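Local coordinates for protein yciO (Escherichia coli, PDB 1K7J) that is of uncertain function but belongs to the SUA5 (YrdC-like) family and may bind double-stranded RNA, at residues F5-D10 and R15-A20; V21-V24 and V29-Y32. One frame throughout, in Å; residues are numbered along the deposited sequence.

Contact 1: F5-D10 and R15-A20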
ATOM      1  N   PHE A   5      -4.240  18.057   0.134  1.00 11.00           N
ATOM      2  CA  PHE A   5      -2.978  18.600  -0.365  1.00 10.40           C
ATOM      3  C   PHE A   5      -2.786  18.380  -1.855  1.00 10.65           C
ATOM      4  O   PHE A   5      -2.985  17.276  -2.353  1.00 10.75           O
ATOM      5  CB  PHE A   5      -1.771  17.936   0.313  1.00 10.62           C
ATOM      6  CG  PHE A   5      -1.612  18.245   1.775  1.00 10.36           C
ATOM      7  CD1 PHE A   5      -2.423  19.171   2.420  1.00 10.47           C
ATOM      8  CD2 PHE A   5      -0.623  17.594   2.508  1.00 10.50           C
ATOM      9  CE1 PHE A   5      -2.248  19.443   3.779  1.00 10.80           C
ATOM     10  CE2 PHE A   5      -0.442  17.857   3.861  1.00 10.93           C
ATOM     11  CZ  PHE A   5      -1.257  18.783   4.497  1.00 10.63           C
ATOM     12  N   TYR A   6      -2.377  19.427  -2.560  1.00 10.60           N
ATOM     13  CA  TYR A   6      -2.084  19.316  -3.982  1.00 11.05           C
ATOM     14  C   TYR A   6      -0.575  19.159  -4.039  1.00 10.52           C
ATOM     15  O   TYR A   6       0.160  20.118  -3.805  1.00 11.23           O
ATOM     16  CB  TYR A   6      -2.490  20.586  -4.722  1.00 12.31           C
ATOM     17  CG  TYR A   6      -3.963  20.685  -5.011  1.00 14.56           C
ATOM     18  CD1 TYR A   6      -4.528  20.009  -6.093  1.00 15.87           C
ATOM     19  CD2 TYR A   6      -4.795  21.463  -4.211  1.00 15.86           C
ATOM     20  CE1 TYR A   6      -5.887  20.111  -6.374  1.00 17.00           C
ATOM     21  CE2 TYR A   6      -6.154  21.571  -4.480  1.00 17.25           C
ATOM     22  CZ  TYR A   6      -6.693  20.895  -5.564  1.00 17.42           C
ATOM     23  OH  TYR A   6      -8.033  21.021  -5.842  1.00 18.93           O
ATOM     24  N   ILE A   7      -0.107  17.950  -4.327  1.00 10.07           N
ATOM     25  CA  ILE A   7       1.327  17.707  -4.397  1.00  9.54           C
ATOM     26  C   ILE A   7       1.753  17.340  -5.817  1.00  9.94           C
ATOM     27  O   ILE A   7       1.143  16.481  -6.454  1.00  9.81           O
ATOM     28  CB  ILE A   7       1.741  16.578  -3.418  1.00  9.51           C
ATOM     29  CG1 ILE A   7       1.345  16.968  -1.989  1.00  9.13           C
ATOM     30  CG2 ILE A   7       3.243  16.325  -3.507  1.00  9.07           C
ATOM     31  CD1 ILE A   7       1.786  15.976  -0.919  1.00  8.83           C
ATOM     32  N   HIS A   8       2.789  18.011  -6.316  1.00 10.46           N
ATOM     33  CA  HIS A   8       3.299  17.741  -7.659  1.00 11.18           C
ATOM     34  C   HIS A   8       3.722  16.275  -7.692  1.00 10.89           C
ATOM     35  O   HIS A   8       4.540  15.841  -6.891  1.00 11.33           O
ATOM     36  CB  HIS A   8       4.489  18.659  -7.949  1.00 13.27           C
ATOM     37  CG  HIS A   8       4.123  20.110  -7.996  1.00 14.99           C
ATOM     38  ND1 HIS A   8       5.047  21.119  -7.823  1.00 16.66           N
ATOM     39  CD2 HIS A   8       2.934  20.721  -8.205  1.00 16.43           C
ATOM     40  CE1 HIS A   8       4.441  22.288  -7.921  1.00 16.23           C
ATOM     41  NE2 HIS A   8       3.159  22.076  -8.153  1.00 16.75           N
ATOM     42  N   PRO A   9       3.164  15.493  -8.630  1.00 10.69           N
ATOM     43  CA  PRO A   9       3.495  14.066  -8.730  1.00 11.07           C
ATOM     44  C   PRO A   9       4.896  13.704  -9.204  1.00 12.09           C
ATOM     45  O   PRO A   9       5.404  12.629  -8.871  1.00 11.02           O
ATOM     46  CB  PRO A   9       2.414  13.538  -9.662  1.00 11.18           C
ATOM     47  CG  PRO A   9       2.221  14.682 -10.600  1.00 11.04           C
ATOM     48  CD  PRO A   9       2.183  15.875  -9.661  1.00 11.04           C
ATOM     49  N   ASP A  10       5.512  14.588  -9.983  1.00 13.45           N
ATOM     50  CA  ASP A  10       6.851  14.347 -10.509  1.00 15.76           C
ATOM     51  C   ASP A  10       7.952  14.864  -9.591  1.00 15.77           C
ATOM     52  O   ASP A  10       9.029  14.274  -9.502  1.00 16.90           O
ATOM     53  CB  ASP A  10       6.997  14.993 -11.893  1.00 18.41           C
ATOM     54  CG  ASP A  10       6.415  16.398 -11.951  1.00 21.01           C
ATOM     55  OD1 ASP A  10       6.402  17.094 -10.912  1.00 22.07           O
ATOM     56  OD2 ASP A  10       5.976  16.816 -13.044  1.00 22.49           O
ATOM     57  N   ARG A  15       7.775  20.126   1.836  1.00 11.16           N
ATOM     58  CA  ARG A  15       6.988  20.695   2.925  1.00 11.72           C
ATOM     59  C   ARG A  15       5.663  19.960   3.119  1.00 11.24           C
ATOM     60  O   ARG A  15       5.262  19.675   4.249  1.00 11.47           O
ATOM     61  CB  ARG A  15       6.716  22.177   2.657  1.00 12.61           C
ATOM     62  CG  ARG A  15       5.843  22.853   3.698  1.00 14.43           C
ATOM     63  CD  ARG A  15       5.575  24.300   3.317  1.00 15.24           C
ATOM     64  NE  ARG A  15       4.800  24.406   2.082  1.00 16.08           N
ATOM     65  CZ  ARG A  15       3.493  24.638   2.033  1.00 16.07           C
ATOM     66  NH1 ARG A  15       2.800  24.794   3.155  1.00 16.36           N
ATOM     67  NH2 ARG A  15       2.875  24.711   0.858  1.00 16.21           N
ATOM     68  N   LEU A  16       4.985  19.655   2.015  1.00 10.57           N
ATOM     69  CA  LEU A  16       3.700  18.966   2.093  1.00 10.13           C
ATOM     70  C   LEU A  16       3.882  17.486   2.416  1.00  9.65           C
ATOM     71  O   LEU A  16       3.064  16.892   3.119  1.00  9.56           O
ATOM     72  CB  LEU A  16       2.919  19.155   0.788  1.00 10.35           C
ATOM     73  CG  LEU A  16       2.551  20.620   0.513  1.00 10.66           C
ATOM     74  CD1 LEU A  16       1.766  20.732  -0.784  1.00 10.98           C
ATOM     75  CD2 LEU A  16       1.737  21.167   1.682  1.00 11.39           C
ATOM     76  N   ILE A  17       4.957  16.892   1.906  1.00  9.51           N
ATOM     77  CA  ILE A  17       5.247  15.494   2.201  1.00  9.38           C
ATOM     78  C   ILE A  17       5.479  15.381   3.708  1.00  9.54           C
ATOM     79  O   ILE A  17       4.950  14.484   4.365  1.00  9.11           O
ATOM     80  CB  ILE A  17       6.518  15.012   1.459  1.00  8.43           C
ATOM     81  CG1 ILE A  17       6.235  14.890  -0.040  1.00  8.70           C
ATOM     82  CG2 ILE A  17       6.995  13.678   2.029  1.00  8.63           C
ATOM     83  CD1 ILE A  17       5.212  13.812  -0.395  1.00  8.49           C
ATOM     84  N   ASN A  18       6.262  16.306   4.258  1.00 10.20           N
ATOM     85  CA  ASN A  18       6.548  16.285   5.689  1.00 10.74           C
ATOM     86  C   ASN A  18       5.281  16.456   6.520  1.00 10.64           C
ATOM     87  O   ASN A  18       5.082  15.751   7.510  1.00 10.84           O
ATOM     88  CB  ASN A  18       7.575  17.364   6.052  1.00 11.80           C
ATOM     89  CG  ASN A  18       8.974  17.024   5.563  1.00 12.74           C
ATOM     90  OD1 ASN A  18       9.244  15.891   5.163  1.00 13.17           O
ATOM     91  ND2 ASN A  18       9.875  18.002   5.606  1.00 14.06           N
ATOM     92  N   GLN A  19       4.416  17.384   6.120  1.00 10.92           N
ATOM     93  CA  GLN A  19       3.173  17.591   6.853  1.00 11.17           C
ATOM     94  C   GLN A  19       2.306  16.333   6.802  1.00 10.51           C
ATOM     95  O   GLN A  19       1.662  15.972   7.786  1.00 10.91           O
ATOM     96  CB  GLN A  19       2.403  18.785   6.285  1.00 12.75           C
ATOM     97  CG  GLN A  19       2.974  20.127   6.704  1.00 15.54           C
ATOM     98  CD  GLN A  19       2.174  21.293   6.161  1.00 17.36           C
ATOM     99  OE1 GLN A  19       0.945  21.307   6.236  1.00 18.27           O
ATOM    100  NE2 GLN A  19       2.870  22.289   5.620  1.00 18.52           N
ATOM    101  N   ALA A  20       2.297  15.663   5.653  1.00  9.79           N
ATOM    102  CA  ALA A  20       1.515  14.442   5.499  1.00  9.54           C
ATOM    103  C   ALA A  20       2.044  13.371   6.448  1.00  9.68           C
ATOM    104  O   ALA A  20       1.275  12.678   7.113  1.00 10.48           O
ATOM    105  CB  ALA A  20       1.591  13.947   4.056  1.00  9.13           C
TER
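Ile7 and Leu16 bring the two backbones closest, their CA atoms 7.0 Å apart, where the chain leaves the end of strand 3-6 and passes helix 14-25. No hydrogen bond joins the segments; side chains do the joining. Ile7 and Leu16 slide past one another in opposite directions. With CG1 beside the backbone N and the chain extended beyond it (chi2 -176°), Ile7 sends CD1 to within 3.8 Å of Leu16 CB, and the same methyl meets Ile17 CD1 at 4.1 Å, arriving about at right angles to that side chain. Leu16 CD1 lies 3.5 Å from Tyr6 O, a carbon against a carbonyl oxygen, while its CD2 covers one face of the Phe5 ring. The CD2-CE2 side of that ring runs against the helix backbone: Phe5 CE2 is 3.7 Å from Leu16 O, and Ala20 N sits at the ring edge in its plane. Both polar atoms are already used by the helix, in the bond from Ala20 N to Leu16 O. Gln19 crosses the ring, its amide plane turned 81° from it, with CB 3.9 Å from Phe5 CE2. This is the opening half of a beta-alpha-beta crossover: the chain leaves edge strand 3-6 and enters helix 14-25, which packs back over the sheet. Phe5 and Ile7 share backbone hydrogen bonds with strand 170-173, and helix 127-136 packs alongside, Ala131 and Leu132 against Ile17.

Contact 2: V21-V24 and V29-Y32; sequences VEIV and VIVY
Ile30 overlaps Val24 with two of its methyls at once: Val24 CG2 sits 3.7 Å from Ile30 CD1 and 3.9 Å from Ile30 CG2, and the two side chains cross at about a right angle. Ile23, one position earlier on the helix, adds a fourth methyl, its CG2 lying 4.1 Å from Ile30 CG2. All the side chains that touch across the segments are branched aliphatics, with no hydrogen bond between them, and the shared interface is small, 129 Å² counting both sides. The torsion of Ile30 explains the fit. CG1 stands between the backbone N and the carbonyl carbon (chi1 74°), and the chain then runs extended, which carries CD1 to Val24 while leaving CG2 to face both helix residues. Val24 answers with the branch that lies beside its own backbone N; CG1 takes the position anti to that N.

The backbones are closest at Val24 and Val29, whose CA atoms are 6.5 Å apart, near the short connection that leads from the helix to strand 30-34. Val29 nevertheless turns its side chain away from this helix and packs on Ala49, Arg52 and Ile53 of helix 47-57, so that consecutive residues serve two different helices. The arrangement is the closing half of a beta-alpha-beta crossover, in which helix 14-25 leads back into the sheet. Strand 30-34 lies between the parallel strand 170-173 and the antiparallel strand 37-43: Val31 shares backbone hydrogen bonds with Leu170 and Ile172, and Ile30 with Gly41. Leu170 also touches Ile23 and Ile30, while Lys43 meets Val24.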
ATOM      1  N   VAL A  21       3.364  13.244   6.513  1.00 10.59           N
ATOM      2  CA  VAL A  21       3.984  12.255   7.387  1.00 11.39           C
ATOM      3  C   VAL A  21       3.701  12.563   8.859  1.00 11.95           C
ATOM      4  O   VAL A  21       3.527  11.651   9.667  1.00 11.90           O
ATOM      5  CB  VAL A  21       5.509  12.177   7.135  1.00 11.69           C
ATOM      6  CG1 VAL A  21       6.190  11.375   8.239  1.00 12.45           C
ATOM      7  CG2 VAL A  21       5.770  11.517   5.787  1.00 12.42           C
ATOM      8  N   GLU A  22       3.646  13.842   9.213  1.00 12.56           N
ATOM      9  CA  GLU A  22       3.367  14.191  10.599  1.00 13.61           C
ATOM     10  C   GLU A  22       1.946  13.761  10.958  1.00 13.07           C
ATOM     11  O   GLU A  22       1.680  13.339  12.084  1.00 12.98           O
ATOM     12  CB  GLU A  22       3.545  15.693  10.832  1.00 16.27           C
ATOM     13  CG  GLU A  22       3.476  16.079  12.300  1.00 20.14           C
ATOM     14  CD  GLU A  22       4.327  15.176  13.184  1.00 22.31           C
ATOM     15  OE1 GLU A  22       5.551  15.076  12.941  1.00 22.72           O
ATOM     16  OE2 GLU A  22       3.768  14.562  14.122  1.00 23.26           O
ATOM     17  N   ILE A  23       1.035  13.866   9.996  1.00 12.37           N
ATOM     18  CA  ILE A  23      -0.345  13.451  10.216  1.00 12.12           C
ATOM     19  C   ILE A  23      -0.359  11.939  10.448  1.00 12.35           C
ATOM     20  O   ILE A  23      -1.061  11.441  11.330  1.00 12.67           O
ATOM     21  CB  ILE A  23      -1.230  13.826   9.004  1.00 11.98           C
ATOM     22  CG1 ILE A  23      -1.431  15.346   8.982  1.00 12.58           C
ATOM     23  CG2 ILE A  23      -2.566  13.090   9.071  1.00 12.23           C
ATOM     24  CD1 ILE A  23      -2.035  15.888   7.695  1.00 12.28           C
ATOM     25  N   VAL A  24       0.428  11.209   9.661  1.00 11.72           N
ATOM     26  CA  VAL A  24       0.513   9.759   9.812  1.00 11.85           C
ATOM     27  C   VAL A  24       1.098   9.395  11.182  1.00 12.50           C
ATOM     28  O   VAL A  24       0.591   8.508  11.866  1.00 13.08           O
ATOM     29  CB  VAL A  24       1.395   9.133   8.697  1.00 11.89           C
ATOM     30  CG1 VAL A  24       1.682   7.657   9.002  1.00 11.32           C
ATOM     31  CG2 VAL A  24       0.691   9.261   7.357  1.00 11.62           C
ATOM     32  N   VAL A  29      -5.296   8.748   9.268  1.00 11.51           N
ATOM     33  CA  VAL A  29      -5.507   7.875   8.120  1.00 11.35           C
ATOM     34  C   VAL A  29      -5.459   8.773   6.893  1.00 10.97           C
ATOM     35  O   VAL A  29      -6.162   9.785   6.827  1.00 11.10           O
ATOM     36  CB  VAL A  29      -6.880   7.179   8.184  1.00 11.36           C
ATOM     37  CG1 VAL A  29      -7.176   6.489   6.863  1.00 11.47           C
ATOM     38  CG2 VAL A  29      -6.894   6.167   9.318  1.00 11.55           C
ATOM     39  N   ILE A  30      -4.628   8.413   5.922  1.00 10.46           N
ATOM     40  CA  ILE A  30      -4.508   9.226   4.722  1.00  9.92           C
ATOM     41  C   ILE A  30      -4.754   8.448   3.442  1.00  9.38           C
ATOM     42  O   ILE A  30      -4.705   7.218   3.419  1.00  9.12           O
ATOM     43  CB  ILE A  30      -3.102   9.868   4.609  1.00  9.82           C
ATOM     44  CG1 ILE A  30      -2.068   8.810   4.201  1.00  9.92           C
ATOM     45  CG2 ILE A  30      -2.706  10.498   5.941  1.00 10.19           C
ATOM     46  CD1 ILE A  30      -0.693   9.384   3.906  1.00 10.39           C
ATOM     47  N   VAL A  31      -5.041   9.191   2.380  1.00  9.19           N
ATOM     48  CA  VAL A  31      -5.236   8.618   1.060  1.00  8.70           C
ATOM     49  C   VAL A  31      -4.079   9.206   0.268  1.00  8.40           C
ATOM     50  O   VAL A  31      -3.872  10.422   0.265  1.00  8.34           O
ATOM     51  CB  VAL A  31      -6.571   9.056   0.422  1.00  8.96           C
ATOM     52  CG1 VAL A  31      -6.610   8.632  -1.047  1.00  9.04           C
ATOM     53  CG2 VAL A  31      -7.735   8.426   1.176  1.00  9.57           C
ATOM     54  N   TYR A  32      -3.303   8.349  -0.380  1.00  8.10           N
ATOM     55  CA  TYR A  32      -2.170   8.826  -1.155  1.00  8.01           C
ATOM     56  C   TYR A  32      -2.038   8.081  -2.474  1.00  7.63           C
ATOM     57  O   TYR A  32      -2.473   6.940  -2.604  1.00  8.14           O
ATOM     58  CB  TYR A  32      -0.873   8.698  -0.348  1.00  8.07           C
ATOM     59  CG  TYR A  32      -0.461   7.285  -0.004  1.00  8.76           C
ATOM     60  CD1 TYR A  32      -1.095   6.575   1.016  1.00  9.22           C
ATOM     61  CD2 TYR A  32       0.593   6.669  -0.677  1.00  9.30           C
ATOM     62  CE1 TYR A  32      -0.681   5.280   1.362  1.00  9.66           C
ATOM     63  CE2 TYR A  32       1.012   5.384  -0.341  1.00  9.93           C
ATOM     64  CZ  TYR A  32       0.376   4.697   0.678  1.00 10.40           C
ATOM     65  OH  TYR A  32       0.818   3.438   1.031  1.00 10.68           O
TER

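Contacts 1 and 2 follow one another along helix 14-25, their centres about 11 Å apart, and use successive parts of it against the same sheet. Together they span a beta-alpha-beta unit: contact 1 joins the helix to the end of edge strand 3-6 and the residue after it, contact 2 to the entering strand 30-34, with parallel strand 170-173 between the two. The segments of the two contacts adjoin in sequence but do not otherwise touch. Leu170 connects them, meeting Phe5 and Ala20 of contact 1 and Ile23 and Ile30 of contact 2. The centre of contact 2 lies about 12 Å from the centre of the chain, that of contact 1 about 17 Å.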